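Beta-phenylalanine aminotransferase (Variovorax paradoxus, PDB 4AO9) is a pyridoxal-5'-phosphate-dependent aminotransferase that acts on beta-phenylalanine, probably passing its amino group to a keto acid. Local coordinates at residues 208-211 against 212-216. Residues are numbered along the deposited sequence; the frame is centred on the assembly and turned at random.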
ATOM      1  N   GLN A 208      -4.559 -30.910 -16.139  1.00 14.40           N
ATOM      2  CA  GLN A 208      -5.707 -31.813 -16.109  1.00 15.29           C
ATOM      3  C   GLN A 208      -6.591 -31.495 -14.908  1.00 14.01           C
ATOM      4  O   GLN A 208      -7.813 -31.382 -15.047  1.00 14.35           O
ATOM      5  CB  GLN A 208      -5.221 -33.264 -16.075  1.00 16.15           C
ATOM      6  CG  GLN A 208      -6.298 -34.325 -16.145  1.00 20.60           C
ATOM      7  CD  GLN A 208      -5.708 -35.724 -16.072  1.00 26.33           C
ATOM      8  OE1 GLN A 208      -4.973 -36.150 -16.967  1.00 29.71           O
ATOM      9  NE2 GLN A 208      -6.020 -36.445 -14.997  1.00 29.13           N
ATOM     10  N   THR A 209      -5.972 -31.324 -13.739  1.00 13.42           N
ATOM     11  CA  THR A 209      -6.724 -30.970 -12.535  1.00 12.67           C
ATOM     12  C   THR A 209      -7.379 -29.588 -12.678  1.00 12.35           C
ATOM     13  O   THR A 209      -8.529 -29.396 -12.272  1.00 12.65           O
ATOM     14  CB  THR A 209      -5.855 -31.049 -11.260  1.00 12.59           C
ATOM     15  OG1 THR A 209      -5.375 -32.392 -11.099  1.00 14.43           O
ATOM     16  CG2 THR A 209      -6.641 -30.654 -10.025  1.00 13.78           C
ATOM     17  N   ALA A 210      -6.644 -28.638 -13.260  1.00 11.90           N
ATOM     18  CA  ALA A 210      -7.184 -27.297 -13.475  1.00 11.89           C
ATOM     19  C   ALA A 210      -8.446 -27.318 -14.343  1.00 12.16           C
ATOM     20  O   ALA A 210      -9.466 -26.746 -13.967  1.00 11.82           O
ATOM     21  CB  ALA A 210      -6.129 -26.389 -14.082  1.00 12.04           C
ATOM     22  N   ARG A 211      -8.383 -27.986 -15.492  1.00 12.08           N
ATOM     23  CA  ARG A 211      -9.555 -28.111 -16.365  1.00 12.67           C
ATOM     24  C   ARG A 211     -10.714 -28.761 -15.626  1.00 12.30           C
ATOM     25  O   ARG A 211     -11.832 -28.261 -15.658  1.00 12.67           O
ATOM     26  CB  ARG A 211      -9.233 -28.939 -17.614  1.00 13.34           C
ATOM     27  CG  ARG A 211      -8.288 -28.265 -18.585  1.00 15.94           C
ATOM     28  CD  ARG A 211      -8.224 -29.055 -19.897  1.00 18.05           C
ATOM     29  NE  ARG A 211      -7.240 -28.508 -20.828  1.00 19.84           N
ATOM     30  CZ  ARG A 211      -7.484 -27.538 -21.707  1.00 20.30           C
ATOM     31  NH1 ARG A 211      -8.685 -26.983 -21.784  1.00 20.88           N
ATOM     32  NH2 ARG A 211      -6.513 -27.121 -22.509  1.00 21.53           N
ATOM     33  N   ALA A 212     -10.438 -29.872 -14.948  1.00 12.65           N
ATOM     34  CA  ALA A 212     -11.494 -30.634 -14.277  1.00 12.47           C
ATOM     35  C   ALA A 212     -12.165 -29.848 -13.158  1.00 12.12           C
ATOM     36  O   ALA A 212     -13.393 -29.820 -13.049  1.00 12.20           O
ATOM     37  CB  ALA A 212     -10.945 -31.961 -13.734  1.00 12.94           C
ATOM     38  N   GLN A 213     -11.356 -29.211 -12.319  1.00 11.83           N
ATOM     39  CA  GLN A 213     -11.907 -28.498 -11.178  1.00 11.93           C
ATOM     40  C   GLN A 213     -12.557 -27.172 -11.547  1.00 11.14           C
ATOM     41  O   GLN A 213     -13.584 -26.807 -10.971  1.00 10.96           O
ATOM     42  CB  GLN A 213     -10.856 -28.326 -10.089  1.00 12.48           C
ATOM     43  CG  GLN A 213     -10.428 -29.664  -9.465  1.00 15.33           C
ATOM     44  CD  GLN A 213     -11.602 -30.553  -9.072  1.00 20.19           C
ATOM     45  OE1 GLN A 213     -12.485 -30.137  -8.324  1.00 21.66           O
ATOM     46  NE2 GLN A 213     -11.612 -31.786  -9.580  1.00 22.63           N
ATOM     47  N   ILE A 214     -11.995 -26.466 -12.526  1.00 10.55           N
ATOM     48  CA  ILE A 214     -12.638 -25.240 -13.009  1.00 10.42           C
ATOM     49  C   ILE A 214     -13.996 -25.545 -13.662  1.00 10.72           C
ATOM     50  O   ILE A 214     -14.991 -24.884 -13.374  1.00 10.81           O
ATOM     51  CB  ILE A 214     -11.723 -24.406 -13.920  1.00  9.87           C
ATOM     52  CG1 ILE A 214     -10.532 -23.874 -13.105  1.00 10.19           C
ATOM     53  CG2 ILE A 214     -12.501 -23.249 -14.564  1.00 10.53           C
ATOM     54  CD1 ILE A 214      -9.388 -23.348 -13.952  1.00  9.49           C
ATOM     55  N   GLU A 215     -14.043 -26.571 -14.512  1.00 10.90           N
ATOM     56  CA  GLU A 215     -15.314 -26.971 -15.136  1.00 12.22           C
ATOM     57  C   GLU A 215     -16.327 -27.462 -14.093  1.00 11.96           C
ATOM     58  O   GLU A 215     -17.510 -27.101 -14.141  1.00 12.27           O
ATOM     59  CB  GLU A 215     -15.086 -28.042 -16.213  1.00 12.87           C
ATOM     60  CG  GLU A 215     -14.323 -27.550 -17.441  1.00 18.09           C
ATOM     61  CD  GLU A 215     -13.971 -28.680 -18.401  1.00 22.79           C
ATOM     62  OE1 GLU A 215     -14.834 -29.552 -18.638  1.00 27.71           O
ATOM     63  OE2 GLU A 215     -12.836 -28.693 -18.924  1.00 26.08           O
ATOM     64  N   ARG A 216     -15.850 -28.262 -13.136  1.00 11.72           N
ATOM     65  CA  ARG A 216     -16.727 -28.809 -12.097  1.00 12.40           C
ATOM     66  C   ARG A 216     -17.406 -27.714 -11.273  1.00 11.62           C
ATOM     67  O   ARG A 216     -18.582 -27.825 -10.938  1.00 11.42           O
ATOM     68  CB  ARG A 216     -15.939 -29.739 -11.174  1.00 13.30           C
ATOM     69  CG  ARG A 216     -16.752 -30.354 -10.036  1.00 15.92           C
ATOM     70  CD  ARG A 216     -15.846 -31.244  -9.183  1.00 21.19           C
ATOM     71  NE  ARG A 216     -16.480 -31.620  -7.922  1.00 25.71           N
ATOM     72  CZ  ARG A 216     -15.867 -31.630  -6.737  1.00 27.27           C
ATOM     73  NH1 ARG A 216     -14.592 -31.267  -6.623  1.00 26.99           N
ATOM     74  NH2 ARG A 216     -16.539 -31.995  -5.650  1.00 29.11           N
TER
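Thr-209 O takes the amide hydrogen of Gln-213, N to O 2.8 Å and nearly straight at 164°. The same i to i+4 bonding joins Ala-212 N to Gln-208 O, Ile-214 N to Ala-210 O and Glu-215 N to Arg-211 O, the regular bonding of an alpha-helix, about two turns of it. Beside the Thr-209 to Gln-213 bond the Thr-209 methyl, CG2, meets Gln-213 CG at 4.0 Å, the two side chains crossing at a slant. The Thr-209 hydroxyl bonds back to Asp-206, just before the helix. Gln-213 bends at chi2 (-48°), which turns OE1 toward Arg-216, and OE1 accepts a hydrogen bond from NH1 of Arg-216, 2.9 Å away. This donor lies in the carbonyl plane, on a lone pair, and OE1 sits within 4° of the guanidinium plane. An alanine in place of Gln-213 would probably leave the Arg-216 guanidinium freer to turn and strip the Thr-209 methyl of its neighbour. Helix 207-216 leads into strand 221-226 of the seven-stranded sheet in this class-III aminotransferase and packs beside helix 240-253. On its buried face Ala-210 CB lies 4.5 Å from Ile-214 CD1; Ala-210 also touches Leu-246, and Ile-214 rests on Ile-221 and Val-224. Arg-211 reaches out extended to a salt bridge with Glu-248, while Glu-215 OE2 stays 5.3 Å from Arg-211 NH1.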